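Local coordinates for protein AimR transcriptional regulator (Bacillus phage phi3T, PDB 5ZVV) that acts as a dimeric, peptide-responsive transcription activator of the aimX locus in the phage's choice between lysis and lysogeny, turning into an inactive monomer when the arbitrium peptide binds, at residues Y85-Q90 with V223-C227; Q81-Y85 with G183-E187; I239-Y243 with F272-W277; N236-F240 with Y358-L362; N152-M156 with T171-L175. One frame throughout, in Å; residues are numbered along the deposited sequence.

In the fold
All five contacts lie within one all-helical body of the TPR clan and hold pieces of it together at different sequence distances. Contacts 1 and 2 are successive grips along helix 77-88, sharing Tyr85, with centres about 11 Å apart. Contact 5 closes a local hairpin within the chain span that each of them brackets; its centre is about 17 Å from that of contact 2. Contacts 3 and 4 share Ile239 and Phe240 and touch directly, with centres about 8 Å apart, and they lie across the chain's centre from contact 2. Helix 224-237 joins the two regions, its start in contact 1 and its end in contact 4, whose centres are about 26 Å apart.

Contact 1 of 5, residues Y85-Q90 with V223-C227; sequences YSDINQ and VNRIC
Ile88, Val223 and Arg225 form a buried helix-end contact, where the last turn of helix 77-88 meets the start of helix 224-237. Arg225 supplies the polar link. Bent at chi2 (-89°) and again at chi3 (-78°), its chain curls round to place NE 2.9 Å from Ile88 O; NE lies in the carbonyl plane, while the oxygen is tilted out of the guanidinium plane. NH1 adds a weak bond to the same oxygen, and a water joins NH1 to Asp87 OD2, which is itself in a salt bridge with Arg192. Gln90 passes over one face of the guanidinium, though the orientation of its amide is doubtful.

The apolar part is centred on Val223. Its CG1 packs on Asn89 OD1 at 3.4 Å, while CG2 lies 4.0 Å from Ile88 CG2 and also touches the Tyr85 ring. Ile88 CD1 continues to Ile226 CG1 at 3.9 Å, the two side chains crossing at about a right angle. Asn89 is held from its own helix: ND2 donates to Tyr85 O at 2.7 Å, and OD1 accepts from two waters that bind Asn224 N and Arg225 N. With positive phi at Gln90, the first helix closes in a Schellman motif, set here against Val223, the N-cap residue of the second.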
# COMPACT_ATOMS: atom_id res chain seq x y z
N TYR A 85 -8.19 -20.83 -18.92
CA TYR A 85 -9.63 -21.06 -18.80
C TYR A 85 -9.96 -21.80 -17.51
O TYR A 85 -10.95 -21.49 -16.84
CB TYR A 85 -10.14 -21.83 -20.02
CG TYR A 85 -11.64 -21.82 -20.17
CD1 TYR A 85 -12.31 -20.67 -20.56
CD2 TYR A 85 -12.39 -22.96 -19.93
CE1 TYR A 85 -13.68 -20.65 -20.70
CE2 TYR A 85 -13.77 -22.96 -20.07
CZ TYR A 85 -14.41 -21.80 -20.46
OH TYR A 85 -15.77 -21.79 -20.60
N SER A 86 -9.14 -22.78 -17.14
CA SER A 86 -9.38 -23.52 -15.91
C SER A 86 -9.28 -22.62 -14.70
O SER A 86 -10.12 -22.67 -13.80
CB SER A 86 -8.41 -24.70 -15.80
OG SER A 86 -8.71 -25.50 -14.67
N ASP A 87 -8.25 -21.75 -14.66
CA ASP A 87 -8.05 -20.93 -13.47
C ASP A 87 -9.08 -19.82 -13.37
O ASP A 87 -9.51 -19.47 -12.26
CB ASP A 87 -6.64 -20.35 -13.46
CG ASP A 87 -6.35 -19.58 -12.19
OD1 ASP A 87 -6.13 -20.23 -11.14
OD2 ASP A 87 -6.37 -18.33 -12.23
N ILE A 88 -9.50 -19.24 -14.50
CA ILE A 88 -10.49 -18.17 -14.42
C ILE A 88 -11.84 -18.72 -13.97
O ILE A 88 -12.63 -18.00 -13.34
CB ILE A 88 -10.60 -17.41 -15.76
CG1 ILE A 88 -11.24 -16.04 -15.54
CG2 ILE A 88 -11.39 -18.21 -16.78
CD1 ILE A 88 -11.32 -15.18 -16.78
N ASN A 89 -12.12 -19.99 -14.26
CA ASN A 89 -13.33 -20.64 -13.76
C ASN A 89 -13.19 -21.14 -12.33
O ASN A 89 -14.18 -21.61 -11.76
CB ASN A 89 -13.70 -21.82 -14.67
CG ASN A 89 -14.41 -21.39 -15.93
OD1 ASN A 89 -15.60 -21.07 -15.92
ND2 ASN A 89 -13.69 -21.40 -17.05
N GLN A 90 -11.99 -21.04 -11.75
CA GLN A 90 -11.70 -21.53 -10.40
C GLN A 90 -11.88 -23.05 -10.30
O GLN A 90 -12.36 -23.57 -9.29
CB GLN A 90 -12.54 -20.81 -9.34
CG GLN A 90 -12.16 -19.34 -9.16
CD GLN A 90 -13.08 -18.61 -8.19
OE1 GLN A 90 -14.03 -19.19 -7.66
NE2 GLN A 90 -12.80 -17.34 -7.96
N VAL A 223 -17.71 -16.54 -19.07
CA VAL A 223 -17.31 -17.35 -17.93
C VAL A 223 -18.29 -17.11 -16.79
O VAL A 223 -18.61 -15.96 -16.46
CB VAL A 223 -15.87 -17.03 -17.52
CG1 VAL A 223 -15.51 -17.72 -16.20
CG2 VAL A 223 -14.90 -17.45 -18.62
N ASN A 224 -18.77 -18.20 -16.18
CA ASN A 224 -19.81 -18.08 -15.16
C ASN A 224 -19.33 -17.27 -13.96
O ASN A 224 -20.07 -16.45 -13.42
CB ASN A 224 -20.28 -19.47 -14.72
CG ASN A 224 -21.15 -20.15 -15.77
OD1 ASN A 224 -20.97 -21.32 -16.07
ND2 ASN A 224 -22.09 -19.40 -16.33
N ARG A 225 -18.08 -17.50 -13.52
CA ARG A 225 -17.56 -16.77 -12.37
C ARG A 225 -17.52 -15.27 -12.64
O ARG A 225 -17.97 -14.46 -11.81
CB ARG A 225 -16.17 -17.31 -12.00
CG ARG A 225 -15.54 -16.67 -10.76
CD ARG A 225 -14.72 -15.42 -11.10
NE ARG A 225 -13.42 -15.76 -11.67
CZ ARG A 225 -12.27 -15.57 -11.03
NH1 ARG A 225 -11.13 -15.92 -11.61
NH2 ARG A 225 -12.26 -15.03 -9.82
N ILE A 226 -16.97 -14.88 -13.79
CA ILE A 226 -16.85 -13.47 -14.14
C ILE A 226 -18.22 -12.80 -14.13
O ILE A 226 -18.42 -11.76 -13.49
CB ILE A 226 -16.15 -13.30 -15.50
CG1 ILE A 226 -14.69 -13.76 -15.42
CG2 ILE A 226 -16.25 -11.85 -15.99
CD1 ILE A 226 -13.83 -12.93 -14.49
N CYS A 227 -19.19 -13.39 -14.84
CA CYS A 227 -20.50 -12.76 -14.94
C CYS A 227 -21.22 -12.74 -13.60
O CYS A 227 -21.91 -11.77 -13.27
CB CYS A 227 -21.34 -13.48 -15.99
SG CYS A 227 -20.70 -13.34 -17.67
O HOH W 1 -8.09 -16.57 -10.55
O HOH W 2 -17.72 -20.88 -17.47
O HOH W 3 -17.19 -20.24 -13.87

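Contact 2 of 5, residues Q81-Y85 with G183-E187; sequences QSVEY and GFIKE
Phe184 pushes its ring between Gln81 and Tyr85, which sit one turn apart on helix 77-88. This is plain helix-on-helix packing in the TPR-clan body of the protein: the first turn of helix 184-203 is laid against the middle of helix 77-88, with side chains from both filling the seam. The ring is carried across by a first torsion that sets CG anti to the backbone N (chi1 168°), and it meets its neighbours with its rim. CZ comes 3.6 Å from Tyr85 CD1, and CE2 is 3.7 Å from Gln81 O, both partners lying near the plane of the phenyl ring. The planes of the two aromatic rings are 45° apart and their centroids are separated by 6.0 Å. Gln81 adds its aliphatic part, CB resting 3.9 Å from Phe184 CE2.

Next along the seam, Ile185 sends CD1 to the methylenes of Glu84, with CB at 3.7 Å from that methyl. The aliphatic part of Glu84 makes this contact, while its carboxylate binds Ser188 and Arg192, one and two turns further along helix 184-203, and Tyr117 OH. The phenol end of Tyr85 is likewise occupied, bonded to Glu61. The amide of Gln81 binds Asn45 and the backbone N of Leu46, yet it also serves this contact: one water accepts from Gln81 NE2 at 2.9 Å and from the first-turn amide Ile185 N at 3.0 Å.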
# COMPACT_ATOMS: atom_id res chain seq x y z
N GLN A 81 -3.74 -22.07 -23.03
CA GLN A 81 -5.13 -21.60 -23.01
C GLN A 81 -5.95 -22.37 -22.00
O GLN A 81 -6.76 -21.79 -21.26
CB GLN A 81 -5.74 -21.73 -24.41
CG GLN A 81 -5.10 -20.84 -25.46
CD GLN A 81 -5.70 -21.03 -26.84
OE1 GLN A 81 -5.99 -22.15 -27.25
NE2 GLN A 81 -5.91 -19.93 -27.55
N SER A 82 -5.74 -23.69 -21.92
CA SER A 82 -6.52 -24.51 -21.00
C SER A 82 -6.23 -24.14 -19.55
O SER A 82 -7.15 -24.14 -18.72
CB SER A 82 -6.23 -25.99 -21.24
OG SER A 82 -5.10 -26.42 -20.51
N VAL A 83 -4.98 -23.81 -19.22
CA VAL A 83 -4.70 -23.44 -17.84
C VAL A 83 -5.35 -22.11 -17.50
O VAL A 83 -5.86 -21.92 -16.38
CB VAL A 83 -3.18 -23.43 -17.55
CG1 VAL A 83 -2.52 -22.11 -17.94
CG2 VAL A 83 -2.93 -23.73 -16.07
N GLU A 84 -5.40 -21.17 -18.46
CA GLU A 84 -6.05 -19.90 -18.18
C GLU A 84 -7.56 -20.07 -18.02
O GLU A 84 -8.16 -19.51 -17.09
CB GLU A 84 -5.74 -18.87 -19.27
CG GLU A 84 -6.67 -17.66 -19.28
CD GLU A 84 -6.69 -16.87 -17.97
OE1 GLU A 84 -5.80 -17.08 -17.11
OE2 GLU A 84 -7.59 -16.02 -17.80
N TYR A 85 -8.19 -20.83 -18.92
CA TYR A 85 -9.63 -21.06 -18.80
C TYR A 85 -9.96 -21.80 -17.51
O TYR A 85 -10.95 -21.49 -16.84
CB TYR A 85 -10.14 -21.83 -20.02
CG TYR A 85 -11.64 -21.82 -20.17
CD1 TYR A 85 -12.31 -20.67 -20.56
CD2 TYR A 85 -12.39 -22.96 -19.93
CE1 TYR A 85 -13.68 -20.65 -20.70
CE2 TYR A 85 -13.77 -22.96 -20.07
CZ TYR A 85 -14.41 -21.80 -20.46
OH TYR A 85 -15.77 -21.79 -20.60
N GLY A 183 -6.90 -12.23 -29.11
CA GLY A 183 -7.33 -13.61 -29.07
C GLY A 183 -7.92 -13.98 -27.73
O GLY A 183 -8.26 -13.13 -26.91
N PHE A 184 -8.03 -15.30 -27.52
CA PHE A 184 -8.70 -15.85 -26.35
C PHE A 184 -8.05 -15.39 -25.05
O PHE A 184 -8.74 -14.93 -24.13
CB PHE A 184 -8.70 -17.38 -26.46
CG PHE A 184 -9.11 -18.08 -25.21
CD1 PHE A 184 -10.44 -18.27 -24.90
CD2 PHE A 184 -8.15 -18.58 -24.34
CE1 PHE A 184 -10.82 -18.93 -23.75
CE2 PHE A 184 -8.52 -19.24 -23.19
CZ PHE A 184 -9.85 -19.42 -22.89
N ILE A 185 -6.73 -15.50 -24.97
CA ILE A 185 -6.02 -15.15 -23.74
C ILE A 185 -6.22 -13.67 -23.40
O ILE A 185 -6.49 -13.31 -22.25
CB ILE A 185 -4.52 -15.50 -23.86
CG1 ILE A 185 -4.34 -17.02 -23.88
CG2 ILE A 185 -3.72 -14.88 -22.74
CD1 ILE A 185 -4.73 -17.69 -22.58
N LYS A 186 -6.11 -12.80 -24.41
CA LYS A 186 -6.22 -11.36 -24.16
C LYS A 186 -7.62 -10.98 -23.70
O LYS A 186 -7.78 -10.12 -22.83
CB LYS A 186 -5.84 -10.58 -25.42
CG LYS A 186 -5.81 -9.07 -25.23
CD LYS A 186 -5.29 -8.36 -26.47
CE LYS A 186 -5.35 -6.85 -26.30
NZ LYS A 186 -4.57 -6.14 -27.35
N GLU A 187 -8.65 -11.62 -24.26
CA GLU A 187 -10.01 -11.36 -23.80
C GLU A 187 -10.22 -11.87 -22.37
O GLU A 187 -10.90 -11.22 -21.56
CB GLU A 187 -11.02 -11.99 -24.75
CG GLU A 187 -10.96 -11.43 -26.16
CD GLU A 187 -11.17 -9.93 -26.19
OE1 GLU A 187 -12.23 -9.46 -25.73
OE2 GLU A 187 -10.26 -9.21 -26.66
O HOH W 4 -5.22 -17.14 -26.99

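Contact 3 of 5, residues I239-Y243 with F272-W277; sequences IFEDY and FLSNIW
The indole of Trp277 has Tyr243 CB and the carbonyl carbon of Asp242 over one face, and the carbonyl groups of Ile239 and Leu273 at its edge, near its plane. In this all-helical TPR-clan fold, the end of helix 260-277 is thus packed against the connection that leads from helix 224-237 into helix 243-252. Tyr243 CB makes a CH-pi contact, standing 3.8 Å from the centroid of the five-membered ring and 14° off its normal. Beyond CB the phenol ring is inclined to the indole, planes 56° apart, and Tyr243 CD1 still approaches Trp277 CD1 at 3.6 Å, with the latter at the edge of the phenol ring. Tyr243 CG is anti to its backbone N, which carries the ring along Leu273 and Ser274 while CB stays over the indole.

Leu273 lies one turn earlier on its helix than Trp277, with CG 3.5 Å from Tyr243 CD1. At the far end of the phenol, Tyr243 OH passes Ser274 CB at 3.7 Å; the serine hydroxyl itself is bonded back to Leu270 O. Ile239 extends the apolar seam, setting CG2 against Phe272 CE2 at 4.2 Å, and Phe272 in turn carries Ile276 CG1 over one face.

Asp242 is the N-cap of helix 243-252, which begins at Tyr243. The indole benzo ring runs on along the backbone of Phe240 and Glu241. The nitrogen adds a further restraint on its rotation: Trp277 NE1 donates to Ile239 O at 2.7 Å, the acceptor 5° out of the ring plane and the donor almost in line with the C=O bond.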
# COMPACT_ATOMS: atom_id res chain seq x y z
N ILE A 239 -27.38 -0.84 -3.99
CA ILE A 239 -27.98 -1.23 -2.72
C ILE A 239 -28.76 -0.08 -2.10
O ILE A 239 -29.89 -0.26 -1.62
CB ILE A 239 -26.91 -1.77 -1.75
CG1 ILE A 239 -26.43 -3.15 -2.20
CG2 ILE A 239 -27.44 -1.82 -0.33
CD1 ILE A 239 -25.31 -3.71 -1.35
N PHE A 240 -28.18 1.12 -2.09
CA PHE A 240 -28.79 2.26 -1.41
C PHE A 240 -29.60 3.15 -2.34
O PHE A 240 -30.14 4.16 -1.88
CB PHE A 240 -27.71 3.08 -0.71
CG PHE A 240 -26.91 2.30 0.29
CD1 PHE A 240 -27.38 2.10 1.58
CD2 PHE A 240 -25.70 1.74 -0.07
CE1 PHE A 240 -26.65 1.37 2.50
CE2 PHE A 240 -24.96 1.01 0.84
CZ PHE A 240 -25.43 0.83 2.13
N GLU A 241 -29.71 2.81 -3.63
CA GLU A 241 -30.44 3.64 -4.58
C GLU A 241 -31.83 3.10 -4.90
O GLU A 241 -32.81 3.86 -4.85
CB GLU A 241 -29.64 3.77 -5.88
CG GLU A 241 -28.34 4.55 -5.75
CD GLU A 241 -27.63 4.74 -7.07
OE1 GLU A 241 -28.22 4.39 -8.12
OE2 GLU A 241 -26.49 5.23 -7.07
N ASP A 242 -31.94 1.82 -5.23
CA ASP A 242 -33.19 1.25 -5.72
C ASP A 242 -33.23 -0.22 -5.35
O ASP A 242 -32.35 -0.98 -5.74
CB ASP A 242 -33.30 1.44 -7.24
CG ASP A 242 -34.68 1.09 -7.79
OD1 ASP A 242 -35.33 0.17 -7.27
OD2 ASP A 242 -35.11 1.76 -8.75
N TYR A 243 -34.27 -0.62 -4.60
CA TYR A 243 -34.38 -2.02 -4.20
C TYR A 243 -34.62 -2.92 -5.40
O TYR A 243 -33.94 -3.94 -5.57
CB TYR A 243 -35.50 -2.19 -3.17
CG TYR A 243 -35.72 -3.64 -2.79
CD1 TYR A 243 -34.88 -4.27 -1.89
CD2 TYR A 243 -36.76 -4.38 -3.35
CE1 TYR A 243 -35.06 -5.60 -1.54
CE2 TYR A 243 -36.95 -5.70 -3.01
CZ TYR A 243 -36.10 -6.31 -2.11
OH TYR A 243 -36.28 -7.63 -1.76
N PHE A 272 -29.07 -9.20 2.67
CA PHE A 272 -28.67 -7.87 3.09
C PHE A 272 -29.55 -6.81 2.45
O PHE A 272 -29.99 -5.86 3.11
CB PHE A 272 -27.20 -7.61 2.76
CG PHE A 272 -26.69 -6.30 3.28
CD1 PHE A 272 -26.41 -6.14 4.63
CD2 PHE A 272 -26.48 -5.23 2.42
CE1 PHE A 272 -25.94 -4.93 5.11
CE2 PHE A 272 -26.01 -4.02 2.90
CZ PHE A 272 -25.74 -3.87 4.25
N LEU A 273 -29.82 -6.95 1.15
CA LEU A 273 -30.65 -5.97 0.46
C LEU A 273 -32.03 -5.87 1.09
O LEU A 273 -32.49 -4.77 1.45
CB LEU A 273 -30.77 -6.35 -1.02
CG LEU A 273 -31.58 -5.38 -1.88
CD1 LEU A 273 -30.86 -4.05 -2.03
CD2 LEU A 273 -31.89 -6.00 -3.24
N SER A 274 -32.72 -7.01 1.25
CA SER A 274 -34.08 -6.98 1.76
C SER A 274 -34.12 -6.57 3.23
O SER A 274 -35.10 -5.95 3.66
CB SER A 274 -34.75 -8.34 1.57
OG SER A 274 -34.08 -9.36 2.28
N ASN A 275 -33.08 -6.89 4.00
CA ASN A 275 -32.98 -6.36 5.35
C ASN A 275 -32.84 -4.84 5.33
O ASN A 275 -33.46 -4.15 6.15
CB ASN A 275 -31.79 -6.98 6.07
CG ASN A 275 -32.05 -8.40 6.51
OD1 ASN A 275 -33.20 -8.84 6.60
ND2 ASN A 275 -30.98 -9.14 6.80
N ILE A 276 -32.03 -4.32 4.41
CA ILE A 276 -31.83 -2.87 4.31
C ILE A 276 -33.15 -2.18 4.00
O ILE A 276 -33.50 -1.17 4.63
CB ILE A 276 -30.76 -2.56 3.24
CG1 ILE A 276 -29.36 -2.84 3.78
CG2 ILE A 276 -30.87 -1.11 2.77
CD1 ILE A 276 -29.01 -2.00 4.98
N TRP A 277 -33.89 -2.70 3.03
CA TRP A 277 -35.12 -2.05 2.60
C TRP A 277 -36.35 -2.59 3.32
O TRP A 277 -37.47 -2.18 2.99
CB TRP A 277 -35.29 -2.20 1.09
CG TRP A 277 -34.24 -1.44 0.33
CD1 TRP A 277 -32.97 -1.86 0.05
CD2 TRP A 277 -34.36 -0.13 -0.23
NE1 TRP A 277 -32.30 -0.90 -0.66
CE2 TRP A 277 -33.13 0.18 -0.85
CE3 TRP A 277 -35.40 0.81 -0.28
CZ2 TRP A 277 -32.91 1.39 -1.50
CZ3 TRP A 277 -35.17 2.01 -0.93
CH2 TRP A 277 -33.94 2.29 -1.53

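Contact 4 of 5, residues N236-F240 with Y358-L362; sequences NTLIF and YFIQL
Phe240 is gripped by four side chains of segment 358-362. The amide of Gln361 is stacked on one ring face, planes 15° apart and CD 3.3 Å above the ring plane, and Gln361 CG makes a CH-pi contact there; CG stands between its backbone N and carbonyl carbon (chi1 61°), the chain extended beyond, which lays both groups over the ring. Ile239 CG2 covers the opposite face. At the rim, Leu362 CD2 meets Phe240 CE1 at 3.5 Å and Phe359 CD1 meets Phe240 CZ at 4.0 Å. Another part of the rim is turned to the face of Tyr358 in an offset edge-to-face pair, centroids 5.2 Å apart and planes at 70°.

Behind this shell, Gln361 NE2 donates to Tyr358 O at 2.9 Å; that oxygen lies in the amide plane, consistent with the amide being held flat over the ring. The Tyr358 hydroxyl reaches the end of helix 224-237, where OH is 2.6 Å from Asn236 O in a weak bond. A water 2.6 Å from that OH also binds Thr237 O and Phe240 N. Phe359 CE1 touches Ile239 CD1 at 3.9 Å.

The type I turn from Tyr358 to Gln361 leads into helix 361-369 and is docked on the exit of helix 224-237, with Leu207 of helix 207-220 on Tyr358, Phe351 of helix 341-353 backing Phe359, and Tyr250 of helix 243-252 bonded to Asn236 OD1.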
# COMPACT_ATOMS: atom_id res chain seq x y z
N ASN A 236 -24.57 -4.63 -5.95
CA ASN A 236 -23.97 -3.96 -4.80
C ASN A 236 -23.93 -2.45 -5.00
O ASN A 236 -24.14 -1.69 -4.05
CB ASN A 236 -22.57 -4.51 -4.53
CG ASN A 236 -22.59 -5.91 -3.96
OD1 ASN A 236 -23.62 -6.39 -3.52
ND2 ASN A 236 -21.44 -6.57 -3.97
N THR A 237 -23.66 -2.00 -6.23
CA THR A 237 -23.67 -0.56 -6.48
C THR A 237 -25.07 0.03 -6.40
O THR A 237 -25.20 1.25 -6.28
CB THR A 237 -23.08 -0.22 -7.85
OG1 THR A 237 -23.94 -0.75 -8.88
CG2 THR A 237 -21.68 -0.79 -8.00
N LEU A 238 -26.11 -0.80 -6.46
CA LEU A 238 -27.48 -0.30 -6.40
C LEU A 238 -28.13 -0.45 -5.02
O LEU A 238 -29.33 -0.17 -4.89
CB LEU A 238 -28.34 -1.00 -7.45
CG LEU A 238 -28.00 -0.71 -8.91
CD1 LEU A 238 -28.72 -1.69 -9.82
CD2 LEU A 238 -28.36 0.73 -9.26
N ILE A 239 -27.38 -0.84 -3.99
CA ILE A 239 -27.98 -1.23 -2.72
C ILE A 239 -28.76 -0.08 -2.10
O ILE A 239 -29.89 -0.26 -1.62
CB ILE A 239 -26.91 -1.77 -1.75
CG1 ILE A 239 -26.43 -3.15 -2.20
CG2 ILE A 239 -27.44 -1.82 -0.33
CD1 ILE A 239 -25.31 -3.71 -1.35
N PHE A 240 -28.18 1.12 -2.09
CA PHE A 240 -28.79 2.26 -1.41
C PHE A 240 -29.60 3.15 -2.34
O PHE A 240 -30.14 4.16 -1.88
CB PHE A 240 -27.71 3.08 -0.71
CG PHE A 240 -26.91 2.30 0.29
CD1 PHE A 240 -27.38 2.10 1.58
CD2 PHE A 240 -25.70 1.74 -0.07
CE1 PHE A 240 -26.65 1.37 2.50
CE2 PHE A 240 -24.96 1.01 0.84
CZ PHE A 240 -25.43 0.83 2.13
N TYR A 358 -18.03 2.86 0.97
CA TYR A 358 -19.39 2.60 0.50
C TYR A 358 -20.35 2.29 1.65
O TYR A 358 -21.35 2.99 1.82
CB TYR A 358 -19.38 1.45 -0.52
CG TYR A 358 -20.73 1.22 -1.18
CD1 TYR A 358 -21.30 2.20 -1.98
CD2 TYR A 358 -21.43 0.03 -0.99
CE1 TYR A 358 -22.52 2.00 -2.58
CE2 TYR A 358 -22.65 -0.17 -1.60
CZ TYR A 358 -23.20 0.82 -2.39
OH TYR A 358 -24.42 0.63 -3.00
N PHE A 359 -20.06 1.26 2.44
CA PHE A 359 -20.98 0.86 3.49
C PHE A 359 -20.89 1.72 4.74
O PHE A 359 -21.71 1.54 5.66
CB PHE A 359 -20.77 -0.62 3.85
CG PHE A 359 -21.14 -1.56 2.74
CD1 PHE A 359 -22.47 -1.84 2.47
CD2 PHE A 359 -20.16 -2.16 1.97
CE1 PHE A 359 -22.82 -2.70 1.46
CE2 PHE A 359 -20.51 -3.02 0.95
CZ PHE A 359 -21.84 -3.29 0.69
N ILE A 360 -19.94 2.65 4.80
CA ILE A 360 -19.87 3.57 5.94
C ILE A 360 -21.12 4.43 6.03
O ILE A 360 -21.40 5.01 7.08
CB ILE A 360 -18.59 4.43 5.85
CG1 ILE A 360 -18.35 5.18 7.16
CG2 ILE A 360 -18.69 5.41 4.68
CD1 ILE A 360 -17.06 5.96 7.19
N GLN A 361 -21.89 4.51 4.95
CA GLN A 361 -23.14 5.26 5.01
C GLN A 361 -24.18 4.58 5.88
O GLN A 361 -25.14 5.23 6.30
CB GLN A 361 -23.69 5.50 3.60
CG GLN A 361 -24.02 4.23 2.84
CD GLN A 361 -24.45 4.51 1.41
OE1 GLN A 361 -25.51 5.08 1.16
NE2 GLN A 361 -23.61 4.13 0.45
N LEU A 362 -24.01 3.28 6.16
CA LEU A 362 -24.97 2.59 7.03
C LEU A 362 -25.11 3.28 8.38
O LEU A 362 -26.22 3.72 8.72
CB LEU A 362 -24.58 1.11 7.18
CG LEU A 362 -24.86 0.16 6.02
CD1 LEU A 362 -24.33 -1.22 6.36
CD2 LEU A 362 -26.34 0.11 5.76
O HOH W 5 -26.04 2.36 -4.15

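Contact 5 of 5, residues N152-M156 with T171-L175; sequences NAMLM and TSKLL
Met156, built as selenomethionine, reaches across to segment 171-175. It joins the two arms of a helical hairpin, helix 145-161 followed by helix 165-173, in the TPR-clan body. From CB, which points toward the other arm, CG passes alongside Thr171 CG2 at 3.6 Å. The selenium touches both Ser172 CB (3.9 Å from SE) and Leu175 CD1 (4.0 Å). A bend at chi3 (66°) turns the terminal methyl, and CE rests 3.8 Å from Ser172 CB.

Leu175, just beyond the second helix, also uses its other methyl: CD2 packs on Asn152 CB at 3.9 Å, while CD1 faces Ala153 CB as well as the selenium. Thr171 OG1, Ser172 OG and Asn152 ND2 bond to Leu167 O, Lys169 O and Leu148 O of their own helices, and the contacts across the hairpin are made largely by carbon and selenium. Outside the hairpin, Leu196 of helix 184-203 packs on Met156, and Asn131 of the second subunit touches Leu155. The tightest approach is at Thr171: CG2, anti to the backbone N, sits 3.3 Å from Asn152 O.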
# COMPACT_ATOMS: atom_id res chain seq x y z
N ASN A 152 2.22 -9.93 -13.57
CA ASN A 152 1.86 -8.69 -12.89
C ASN A 152 0.39 -8.63 -12.50
O ASN A 152 0.07 -8.24 -11.37
CB ASN A 152 2.22 -7.49 -13.77
CG ASN A 152 3.71 -7.23 -13.82
OD1 ASN A 152 4.29 -6.71 -12.87
ND2 ASN A 152 4.34 -7.60 -14.93
N ALA A 153 -0.50 -9.04 -13.40
CA ALA A 153 -1.93 -9.01 -13.10
C ALA A 153 -2.28 -9.91 -11.91
O ALA A 153 -3.19 -9.58 -11.14
CB ALA A 153 -2.73 -9.43 -14.33
N MSE A 154 -1.56 -11.02 -11.75
CA MSE A 154 -1.82 -11.94 -10.65
C MSE A 154 -1.53 -11.31 -9.30
O MSE A 154 -2.07 -11.73 -8.28
CB MSE A 154 -0.98 -13.21 -10.81
CG MSE A 154 0.48 -13.03 -10.48
SE MSE A 154 1.51 -14.66 -10.77
CE MSE A 154 3.17 -14.17 -9.86
N LEU A 155 -0.65 -10.30 -9.30
CA LEU A 155 -0.32 -9.61 -8.06
C LEU A 155 -1.52 -8.85 -7.51
O LEU A 155 -1.61 -8.62 -6.30
CB LEU A 155 0.85 -8.66 -8.27
CG LEU A 155 2.20 -9.29 -8.65
CD1 LEU A 155 3.27 -8.22 -8.75
CD2 LEU A 155 2.60 -10.36 -7.64
N MSE A 156 -2.45 -8.47 -8.38
CA MSE A 156 -3.63 -7.71 -7.98
C MSE A 156 -4.56 -8.52 -7.09
O MSE A 156 -5.21 -7.97 -6.20
CB MSE A 156 -4.39 -7.21 -9.21
CG MSE A 156 -3.60 -6.25 -10.08
SE MSE A 156 -4.62 -5.65 -11.62
CE MSE A 156 -6.00 -4.62 -10.69
N THR A 171 -0.44 -1.37 -9.83
CA THR A 171 -0.14 -2.56 -10.63
C THR A 171 -0.89 -2.52 -11.95
O THR A 171 -0.31 -2.76 -13.01
CB THR A 171 -0.48 -3.83 -9.85
OG1 THR A 171 0.35 -3.93 -8.69
CG2 THR A 171 -0.26 -5.06 -10.72
N SER A 172 -2.18 -2.17 -11.91
CA SER A 172 -2.96 -2.15 -13.14
C SER A 172 -2.47 -1.07 -14.09
O SER A 172 -2.70 -1.18 -15.30
CB SER A 172 -4.45 -1.95 -12.84
OG SER A 172 -4.68 -0.69 -12.23
N LYS A 173 -1.78 -0.05 -13.59
CA LYS A 173 -1.24 0.98 -14.47
C LYS A 173 -0.03 0.49 -15.26
O LYS A 173 0.35 1.13 -16.24
CB LYS A 173 -0.88 2.23 -13.67
CG LYS A 173 -2.08 2.93 -13.06
CD LYS A 173 -1.67 4.09 -12.19
CE LYS A 173 -2.86 4.63 -11.41
NZ LYS A 173 -2.45 5.74 -10.50
N LEU A 174 0.56 -0.64 -14.87
CA LEU A 174 1.67 -1.21 -15.62
C LEU A 174 1.23 -2.23 -16.66
O LEU A 174 2.06 -2.73 -17.42
CB LEU A 174 2.67 -1.86 -14.65
CG LEU A 174 3.19 -0.97 -13.52
CD1 LEU A 174 4.14 -1.74 -12.61
CD2 LEU A 174 3.86 0.27 -14.08
N LEU A 175 -0.06 -2.54 -16.71
CA LEU A 175 -0.59 -3.54 -17.65
C LEU A 175 -0.83 -2.87 -19.00
O LEU A 175 -1.79 -2.11 -19.16
CB LEU A 175 -1.87 -4.15 -17.11
CG LEU A 175 -1.75 -4.87 -15.76
CD1 LEU A 175 -3.11 -5.39 -15.33
CD2 LEU A 175 -0.75 -6.00 -15.85